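Local coordinates for beta-1,4-galactanase (Thielavia heterothallica, PDB 1HJS), which hydrolyses the beta-1,4-galactosidic linkages of type I arabinogalactans as a family 53 glycoside hydrolase, at residues 234-248 with 284-296. Numbering follows the deposited sequence.
Sequences AKTWNKEIAVVETNW and VSSVSRGVGLFYW
Val243 and Val284 meet methyl to methyl, CG2 to CG2, at a tight 3.5 Å. Val243 CG1 stands anti to the backbone N (chi1 168°), which leaves CG2 to meet Val284. On the same face of the sheet, Ile241 crosses Val287 at about a right angle and sets CD1 on its CG1. Ala234 CB, from helix 223-237, touches that same CG1 at 3.7 Å. On the opposite face Ala242 CB packs on the backbone of Gly292.

Strands 240-245 and 290-296 run parallel, 21° apart. They are the seventh and eighth strands of a TIM barrel. Val291 N donates to Ile241 O, and Val243 N to Gly292 O. A beta bulge shifts the register between Ile241 and Ala242. At the C-terminal end stands Glu245, the nucleophile, close to the proton donor Glu135. The Glu245 carboxylate lies over one face of the Trp296 ring, toward its rim, the planes 20° apart. Arg45 forms a salt bridge with OE2 and Tyr214 OH a hydrogen bond with OE1.

Tyr295 OH accepts Trp248 N at 3.0 Å and also bonds to Asn313 O. Thr246 O sits over the ring centre. A phenylalanine here would probably leave Trp248 N and Asn313 O without this shared partner. Asn247 ND2 lies over a face of the same ring and donates to Trp296 O, on a lone pair, at 3.0 Å.

At the other end Arg289 NH1 bonds to Asn238 O at 2.6 Å, within the guanidinium plane. Glu240 CG lies over one guanidinium face, while its carboxylate pairs with Lys174. One water bridges Lys239 O and Ser288 O.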
ATOM      1  N   ALA A 234      -4.655 -12.298 -12.798  1.00 15.63           N
ATOM      2  CA  ALA A 234      -4.921 -11.532 -14.015  1.00 16.29           C
ATOM      3  C   ALA A 234      -5.857 -12.242 -14.982  1.00 17.04           C
ATOM      4  O   ALA A 234      -6.808 -11.652 -15.491  1.00 17.05           O
ATOM      5  CB  ALA A 234      -3.611 -11.201 -14.721  1.00 15.79           C
ATOM      6  N   LYS A 235      -5.598 -13.512 -15.247  1.00 17.74           N
ATOM      7  CA  LYS A 235      -6.452 -14.201 -16.192  1.00 19.29           C
ATOM      8  C   LYS A 235      -7.809 -14.593 -15.615  1.00 18.74           C
ATOM      9  O   LYS A 235      -8.754 -14.820 -16.362  1.00 18.74           O
ATOM     10  CB  LYS A 235      -5.738 -15.421 -16.755  1.00 21.56           C
ATOM     11  CG  LYS A 235      -5.923 -16.648 -15.940  1.00 24.40           C
ATOM     12  CD  LYS A 235      -6.212 -17.821 -16.842  1.00 26.78           C
ATOM     13  CE  LYS A 235      -4.959 -18.609 -17.126  1.00 28.62           C
ATOM     14  NZ  LYS A 235      -5.255 -19.913 -17.772  1.00 30.71           N
ATOM     15  N   THR A 236      -7.916 -14.663 -14.290  1.00 17.98           N
ATOM     16  CA  THR A 236      -9.191 -15.026 -13.676  1.00 17.48           C
ATOM     17  C   THR A 236     -10.158 -13.844 -13.601  1.00 17.54           C
ATOM     18  O   THR A 236     -11.328 -13.983 -13.958  1.00 16.94           O
ATOM     19  CB  THR A 236      -9.021 -15.573 -12.234  1.00 17.62           C
ATOM     20  OG1 THR A 236      -8.157 -16.714 -12.240  1.00 16.53           O
ATOM     21  CG2 THR A 236     -10.374 -15.992 -11.666  1.00 17.34           C
ATOM     22  N   TRP A 237      -9.667 -12.688 -13.152  1.00 16.57           N
ATOM     23  CA  TRP A 237     -10.507 -11.505 -12.991  1.00 16.71           C
ATOM     24  C   TRP A 237     -10.189 -10.299 -13.883  1.00 16.31           C
ATOM     25  O   TRP A 237     -10.944  -9.330 -13.908  1.00 16.22           O
ATOM     26  CB  TRP A 237     -10.506 -11.097 -11.517  1.00 16.82           C
ATOM     27  CG  TRP A 237     -11.064 -12.171 -10.634  1.00 17.37           C
ATOM     28  CD1 TRP A 237     -12.370 -12.561 -10.548  1.00 18.07           C
ATOM     29  CD2 TRP A 237     -10.327 -13.036  -9.763  1.00 17.67           C
ATOM     30  NE1 TRP A 237     -12.493 -13.618  -9.679  1.00 17.93           N
ATOM     31  CE2 TRP A 237     -11.254 -13.930  -9.184  1.00 17.82           C
ATOM     32  CE3 TRP A 237      -8.975 -13.143  -9.417  1.00 17.28           C
ATOM     33  CZ2 TRP A 237     -10.869 -14.922  -8.276  1.00 17.75           C
ATOM     34  CZ3 TRP A 237      -8.593 -14.130  -8.514  1.00 17.91           C
ATOM     35  CH2 TRP A 237      -9.539 -15.006  -7.955  1.00 17.83           C
ATOM     36  N   ASN A 238      -9.071 -10.356 -14.600  1.00 16.26           N
ATOM     37  CA  ASN A 238      -8.673  -9.300 -15.532  0.50 16.44           C
ATOM     38  C   ASN A 238      -8.684  -7.875 -14.959  1.00 16.19           C
ATOM     39  O   ASN A 238      -9.078  -6.931 -15.644  1.00 15.98           O
ATOM     40  CB  ASN A 238      -9.577  -9.355 -16.768  0.50 17.02           C
ATOM     41  CG  ASN A 238      -9.100  -8.447 -17.893  0.50 17.46           C
ATOM     42  OD1 ASN A 238      -9.901  -7.753 -18.520  0.50 18.45           O
ATOM     43  ND2 ASN A 238      -7.801  -8.458 -18.162  0.50 17.29           N
ATOM     44  N   LYS A 239      -8.233  -7.709 -13.717  1.00 15.42           N
ATOM     45  CA  LYS A 239      -8.186  -6.382 -13.096  1.00 14.94           C
ATOM     46  C   LYS A 239      -6.756  -5.863 -13.172  1.00 15.13           C
ATOM     47  O   LYS A 239      -5.829  -6.642 -13.384  1.00 14.53           O
ATOM     48  CB  LYS A 239      -8.601  -6.462 -11.620  1.00 15.45           C
ATOM     49  CG  LYS A 239     -10.076  -6.754 -11.398  1.00 16.01           C
ATOM     50  CD  LYS A 239     -10.936  -5.649 -11.992  1.00 17.23           C
ATOM     51  CE  LYS A 239     -12.412  -5.899 -11.752  1.00 17.71           C
ATOM     52  NZ  LYS A 239     -13.238  -4.804 -12.350  1.00 17.71           N
ATOM     53  N   GLU A 240      -6.565  -4.556 -13.019  1.00 15.19           N
ATOM     54  CA  GLU A 240      -5.206  -4.028 -13.039  1.00 15.39           C
ATOM     55  C   GLU A 240      -4.559  -4.560 -11.770  1.00 14.33           C
ATOM     56  O   GLU A 240      -5.216  -4.685 -10.740  1.00 14.32           O
ATOM     57  CB  GLU A 240      -5.198  -2.500 -13.046  1.00 16.93           C
ATOM     58  CG  GLU A 240      -5.731  -1.895 -14.335  1.00 19.36           C
ATOM     59  CD  GLU A 240      -5.256  -0.468 -14.546  1.00 20.70           C
ATOM     60  OE1 GLU A 240      -5.332   0.329 -13.591  1.00 21.61           O
ATOM     61  OE2 GLU A 240      -4.809  -0.146 -15.669  1.00 22.27           O
ATOM     62  N   ILE A 241      -3.272  -4.872 -11.846  1.00 13.50           N
ATOM     63  CA  ILE A 241      -2.565  -5.446 -10.710  1.00 12.89           C
ATOM     64  C   ILE A 241      -1.339  -4.653 -10.273  1.00 12.78           C
ATOM     65  O   ILE A 241      -0.634  -4.070 -11.096  1.00 12.71           O
ATOM     66  CB  ILE A 241      -2.146  -6.888 -11.052  1.00 13.23           C
ATOM     67  CG1 ILE A 241      -3.402  -7.756 -11.174  1.00 14.02           C
ATOM     68  CG2 ILE A 241      -1.171  -7.430 -10.017  1.00 12.64           C
ATOM     69  CD1 ILE A 241      -3.158  -9.076 -11.857  1.00 15.32           C
ATOM     70  N   ALA A 242      -1.089  -4.640  -8.968  1.00 12.43           N
ATOM     71  CA  ALA A 242       0.065  -3.926  -8.441  1.00 11.97           C
ATOM     72  C   ALA A 242       0.587  -4.498  -7.133  1.00 11.53           C
ATOM     73  O   ALA A 242      -0.170  -5.028  -6.314  1.00 11.34           O
ATOM     74  CB  ALA A 242      -0.279  -2.450  -8.242  1.00 12.44           C
ATOM     75  N   VAL A 243       1.899  -4.400  -6.956  1.00 10.93           N
ATOM     76  CA  VAL A 243       2.533  -4.817  -5.718  1.00 10.17           C
ATOM     77  C   VAL A 243       2.538  -3.475  -5.000  1.00  9.69           C
ATOM     78  O   VAL A 243       3.260  -2.560  -5.395  1.00  9.26           O
ATOM     79  CB  VAL A 243       3.978  -5.302  -5.949  1.00  9.49           C
ATOM     80  CG1 VAL A 243       4.697  -5.451  -4.611  1.00  9.19           C
ATOM     81  CG2 VAL A 243       3.960  -6.647  -6.682  1.00  9.52           C
ATOM     82  N   VAL A 244       1.713  -3.352  -3.969  1.00  9.55           N
ATOM     83  CA  VAL A 244       1.584  -2.091  -3.252  1.00  9.69           C
ATOM     84  C   VAL A 244       2.453  -1.928  -2.013  1.00  9.90           C
ATOM     85  O   VAL A 244       2.458  -0.869  -1.389  1.00  9.90           O
ATOM     86  CB  VAL A 244       0.102  -1.836  -2.899  1.00  8.93           C
ATOM     87  CG1 VAL A 244      -0.720  -1.851  -4.172  1.00  9.10           C
ATOM     88  CG2 VAL A 244      -0.413  -2.904  -1.945  1.00  9.16           C
ATOM     89  N   GLU A 245       3.191  -2.976  -1.667  1.00  9.90           N
ATOM     90  CA  GLU A 245       4.104  -2.943  -0.527  1.00 10.81           C
ATOM     91  C   GLU A 245       5.223  -3.944  -0.766  1.00 10.98           C
ATOM     92  O   GLU A 245       4.963  -5.092  -1.118  1.00 10.92           O
ATOM     93  CB  GLU A 245       3.389  -3.306   0.780  1.00 11.64           C
ATOM     94  CG  GLU A 245       2.647  -2.153   1.449  1.00 13.09           C
ATOM     95  CD  GLU A 245       2.182  -2.494   2.854  1.00 14.00           C
ATOM     96  OE1 GLU A 245       2.906  -3.238   3.559  1.00 13.90           O
ATOM     97  OE2 GLU A 245       1.106  -2.008   3.264  1.00 14.29           O
ATOM     98  N   THR A 246       6.464  -3.500  -0.599  1.00 11.24           N
ATOM     99  CA  THR A 246       7.622  -4.375  -0.748  1.00 11.01           C
ATOM    100  C   THR A 246       8.837  -3.693  -0.121  1.00 11.35           C
ATOM    101  O   THR A 246       8.870  -2.464   0.025  1.00 11.17           O
ATOM    102  CB  THR A 246       7.904  -4.724  -2.235  1.00 11.03           C
ATOM    103  OG1 THR A 246       8.827  -5.823  -2.303  1.00  9.75           O
ATOM    104  CG2 THR A 246       8.498  -3.529  -2.973  1.00 10.39           C
ATOM    105  N   ASN A 247       9.817  -4.503   0.265  1.00 11.26           N
ATOM    106  CA  ASN A 247      11.047  -4.039   0.905  1.00 11.76           C
ATOM    107  C   ASN A 247      12.182  -4.990   0.525  1.00 12.00           C
ATOM    108  O   ASN A 247      11.940  -6.140   0.152  1.00 11.33           O
ATOM    109  CB  ASN A 247      10.945  -4.137   2.436  1.00 11.51           C
ATOM    110  CG  ASN A 247      10.331  -2.917   3.105  1.00 11.58           C
ATOM    111  OD1 ASN A 247      10.103  -2.939   4.314  1.00 11.36           O
ATOM    112  ND2 ASN A 247      10.076  -1.855   2.344  1.00 10.86           N
ATOM    113  N   TRP A 248      13.411  -4.491   0.618  1.00 12.13           N
ATOM    114  CA  TRP A 248      14.613  -5.301   0.431  1.00 12.52           C
ATOM    115  C   TRP A 248      15.624  -4.664   1.373  1.00 13.07           C
ATOM    116  O   TRP A 248      15.825  -3.449   1.359  1.00 12.92           O
ATOM    117  CB  TRP A 248      15.159  -5.301  -0.994  1.00 12.12           C
ATOM    118  CG  TRP A 248      16.335  -6.240  -1.069  1.00 11.62           C
ATOM    119  CD1 TRP A 248      17.657  -5.907  -0.985  1.00 11.84           C
ATOM    120  CD2 TRP A 248      16.286  -7.672  -1.114  1.00 12.16           C
ATOM    121  NE1 TRP A 248      18.434  -7.044  -0.973  1.00 11.91           N
ATOM    122  CE2 TRP A 248      17.618  -8.141  -1.051  1.00 12.26           C
ATOM    123  CE3 TRP A 248      15.242  -8.607  -1.197  1.00 12.01           C
ATOM    124  CZ2 TRP A 248      17.937  -9.505  -1.067  1.00 12.56           C
ATOM    125  CZ3 TRP A 248      15.557  -9.965  -1.214  1.00 12.74           C
ATOM    126  CH2 TRP A 248      16.898 -10.400  -1.149  1.00 12.52           C
ATOM    127  N   VAL A 284       5.913  -7.707 -12.313  1.00 12.85           N
ATOM    128  CA  VAL A 284       4.611  -7.063 -12.426  1.00 12.93           C
ATOM    129  C   VAL A 284       4.330  -6.676 -13.878  1.00 13.03           C
ATOM    130  O   VAL A 284       3.233  -6.906 -14.387  1.00 13.30           O
ATOM    131  CB  VAL A 284       4.536  -5.797 -11.547  1.00 12.99           C
ATOM    132  CG1 VAL A 284       3.239  -5.047 -11.818  1.00 13.04           C
ATOM    133  CG2 VAL A 284       4.618  -6.185 -10.071  1.00 12.74           C
ATOM    134  N   SER A 285       5.320  -6.093 -14.544  1.00 12.76           N
ATOM    135  CA  SER A 285       5.142  -5.676 -15.931  1.00 14.19           C
ATOM    136  C   SER A 285       4.902  -6.846 -16.880  1.00 13.71           C
ATOM    137  O   SER A 285       4.307  -6.667 -17.939  1.00 13.68           O
ATOM    138  CB  SER A 285       6.356  -4.872 -16.412  1.00 14.46           C
ATOM    139  OG  SER A 285       6.434  -3.628 -15.732  1.00 18.54           O
ATOM    140  N   SER A 286       5.361  -8.036 -16.502  1.00 13.58           N
ATOM    141  CA  SER A 286       5.189  -9.217 -17.348  1.00 13.46           C
ATOM    142  C   SER A 286       3.794  -9.805 -17.194  1.00 13.77           C
ATOM    143  O   SER A 286       3.424 -10.745 -17.898  1.00 14.09           O
ATOM    144  CB  SER A 286       6.221 -10.290 -16.989  1.00 13.73           C
ATOM    145  OG  SER A 286       5.864 -10.947 -15.784  1.00 13.13           O
ATOM    146  N   VAL A 287       3.025  -9.252 -16.265  1.00 13.45           N
ATOM    147  CA  VAL A 287       1.672  -9.720 -16.006  1.00 13.12           C
ATOM    148  C   VAL A 287       0.654  -8.880 -16.763  1.00 13.58           C
ATOM    149  O   VAL A 287       0.823  -7.670 -16.910  1.00 13.08           O
ATOM    150  CB  VAL A 287       1.352  -9.657 -14.493  1.00 12.93           C
ATOM    151  CG1 VAL A 287      -0.093 -10.092 -14.233  1.00 12.82           C
ATOM    152  CG2 VAL A 287       2.310 -10.551 -13.732  1.00 12.77           C
ATOM    153  N   SER A 288      -0.392  -9.529 -17.263  1.00 13.78           N
ATOM    154  CA  SER A 288      -1.438  -8.818 -17.983  1.00 14.19           C
ATOM    155  C   SER A 288      -2.032  -7.755 -17.059  1.00 14.06           C
ATOM    156  O   SER A 288      -2.566  -8.066 -15.997  1.00 13.80           O
ATOM    157  CB  SER A 288      -2.532  -9.792 -18.435  1.00 14.86           C
ATOM    158  OG  SER A 288      -3.567  -9.106 -19.116  1.00 15.24           O
ATOM    159  N   ARG A 289      -1.925  -6.500 -17.478  1.00 14.38           N
ATOM    160  CA  ARG A 289      -2.427  -5.368 -16.710  1.00 14.70           C
ATOM    161  C   ARG A 289      -1.669  -5.131 -15.405  1.00 14.00           C
ATOM    162  O   ARG A 289      -2.226  -4.563 -14.461  1.00 14.03           O
ATOM    163  CB  ARG A 289      -3.920  -5.536 -16.407  1.00 16.42           C
ATOM    164  CG  ARG A 289      -4.762  -5.895 -17.622  1.00 19.44           C
ATOM    165  CD  ARG A 289      -6.239  -5.712 -17.330  1.00 22.06           C
ATOM    166  NE  ARG A 289      -6.701  -4.395 -17.750  1.00 25.73           N
ATOM    167  CZ  ARG A 289      -7.889  -3.875 -17.444  1.00 27.59           C
ATOM    168  NH1 ARG A 289      -8.751  -4.557 -16.699  1.00 28.15           N
ATOM    169  NH2 ARG A 289      -8.221  -2.673 -17.899  1.00 28.14           N
ATOM    170  N   GLY A 290      -0.417  -5.585 -15.344  1.00 12.79           N
ATOM    171  CA  GLY A 290       0.398  -5.349 -14.158  1.00 12.35           C
ATOM    172  C   GLY A 290       0.837  -3.908 -14.342  1.00 12.83           C
ATOM    173  O   GLY A 290       1.583  -3.606 -15.281  1.00 12.19           O
ATOM    174  N   VAL A 291       0.398  -3.016 -13.461  1.00 12.21           N
ATOM    175  CA  VAL A 291       0.714  -1.606 -13.643  1.00 11.99           C
ATOM    176  C   VAL A 291       1.460  -0.841 -12.559  1.00 12.12           C
ATOM    177  O   VAL A 291       1.807   0.322 -12.770  1.00 11.59           O
ATOM    178  CB  VAL A 291      -0.577  -0.822 -13.930  1.00 12.31           C
ATOM    179  CG1 VAL A 291      -1.253  -1.375 -15.165  1.00 12.80           C
ATOM    180  CG2 VAL A 291      -1.513  -0.917 -12.733  1.00 11.82           C
ATOM    181  N   GLY A 292       1.717  -1.450 -11.410  1.00 11.80           N
ATOM    182  CA  GLY A 292       2.403  -0.684 -10.383  1.00 12.14           C
ATOM    183  C   GLY A 292       3.225  -1.413  -9.340  1.00 12.10           C
ATOM    184  O   GLY A 292       3.056  -2.610  -9.101  1.00 12.31           O
ATOM    185  N   LEU A 293       4.130  -0.659  -8.726  1.00 12.08           N
ATOM    186  CA  LEU A 293       4.996  -1.161  -7.669  1.00 12.27           C
ATOM    187  C   LEU A 293       5.225  -0.026  -6.686  1.00 12.01           C
ATOM    188  O   LEU A 293       5.557   1.091  -7.088  1.00 12.50           O
ATOM    189  CB  LEU A 293       6.340  -1.630  -8.236  1.00 13.14           C
ATOM    190  CG  LEU A 293       7.350  -2.198  -7.226  1.00 14.50           C
ATOM    191  CD1 LEU A 293       8.387  -3.032  -7.952  1.00 15.58           C
ATOM    192  CD2 LEU A 293       8.029  -1.066  -6.464  1.00 15.49           C
ATOM    193  N   PHE A 294       5.035  -0.309  -5.402  1.00 11.55           N
ATOM    194  CA  PHE A 294       5.250   0.692  -4.364  1.00 10.59           C
ATOM    195  C   PHE A 294       6.167   0.155  -3.277  1.00 10.78           C
ATOM    196  O   PHE A 294       5.871  -0.871  -2.666  1.00 10.80           O
ATOM    197  CB  PHE A 294       3.925   1.104  -3.722  1.00 10.31           C
ATOM    198  CG  PHE A 294       3.018   1.883  -4.636  1.00 10.29           C
ATOM    199  CD1 PHE A 294       2.304   1.241  -5.642  1.00 10.23           C
ATOM    200  CD2 PHE A 294       2.886   3.260  -4.487  1.00 10.76           C
ATOM    201  CE1 PHE A 294       1.463   1.966  -6.497  1.00 11.09           C
ATOM    202  CE2 PHE A 294       2.049   3.998  -5.334  1.00 11.01           C
ATOM    203  CZ  PHE A 294       1.337   3.347  -6.341  1.00 10.40           C
ATOM    204  N   TYR A 295       7.275   0.848  -3.036  1.00 10.25           N
ATOM    205  CA  TYR A 295       8.213   0.445  -1.991  1.00 10.18           C
ATOM    206  C   TYR A 295       7.640   0.985  -0.683  1.00 10.25           C
ATOM    207  O   TYR A 295       7.185   2.127  -0.638  1.00 11.06           O
ATOM    208  CB  TYR A 295       9.592   1.063  -2.231  1.00  9.86           C
ATOM    209  CG  TYR A 295      10.676   0.413  -1.400  1.00  9.85           C
ATOM    210  CD1 TYR A 295      11.365  -0.702  -1.874  1.00  9.40           C
ATOM    211  CD2 TYR A 295      10.972   0.875  -0.121  1.00  9.78           C
ATOM    212  CE1 TYR A 295      12.323  -1.343  -1.094  1.00  9.66           C
ATOM    213  CE2 TYR A 295      11.935   0.238   0.675  1.00  9.89           C
ATOM    214  CZ  TYR A 295      12.601  -0.869   0.179  1.00  9.76           C
ATOM    215  OH  TYR A 295      13.532  -1.516   0.950  1.00 10.14           O
ATOM    216  N   TRP A 296       7.663   0.194   0.384  1.00  9.80           N
ATOM    217  CA  TRP A 296       7.085   0.670   1.637  1.00 10.28           C
ATOM    218  C   TRP A 296       8.019   1.411   2.587  1.00 10.54           C
ATOM    219  O   TRP A 296       9.008   0.849   3.068  1.00 11.00           O
ATOM    220  CB  TRP A 296       6.429  -0.487   2.399  1.00  9.81           C
ATOM    221  CG  TRP A 296       5.503  -0.014   3.487  1.00  9.54           C
ATOM    222  CD1 TRP A 296       4.327   0.661   3.323  1.00  9.58           C
ATOM    223  CD2 TRP A 296       5.691  -0.151   4.903  1.00  9.96           C
ATOM    224  NE1 TRP A 296       3.771   0.954   4.546  1.00  9.84           N
ATOM    225  CE2 TRP A 296       4.588   0.467   5.533  1.00  9.89           C
ATOM    226  CE3 TRP A 296       6.686  -0.735   5.701  1.00  9.86           C
ATOM    227  CZ2 TRP A 296       4.449   0.517   6.928  1.00  9.83           C
ATOM    228  CZ3 TRP A 296       6.551  -0.683   7.086  1.00  9.76           C
ATOM    229  CH2 TRP A 296       5.440  -0.060   7.686  1.00  9.32           C
TER
HETATM  230  O   HOH W   1      -5.064  -8.517 -15.284  1.00 20.06           O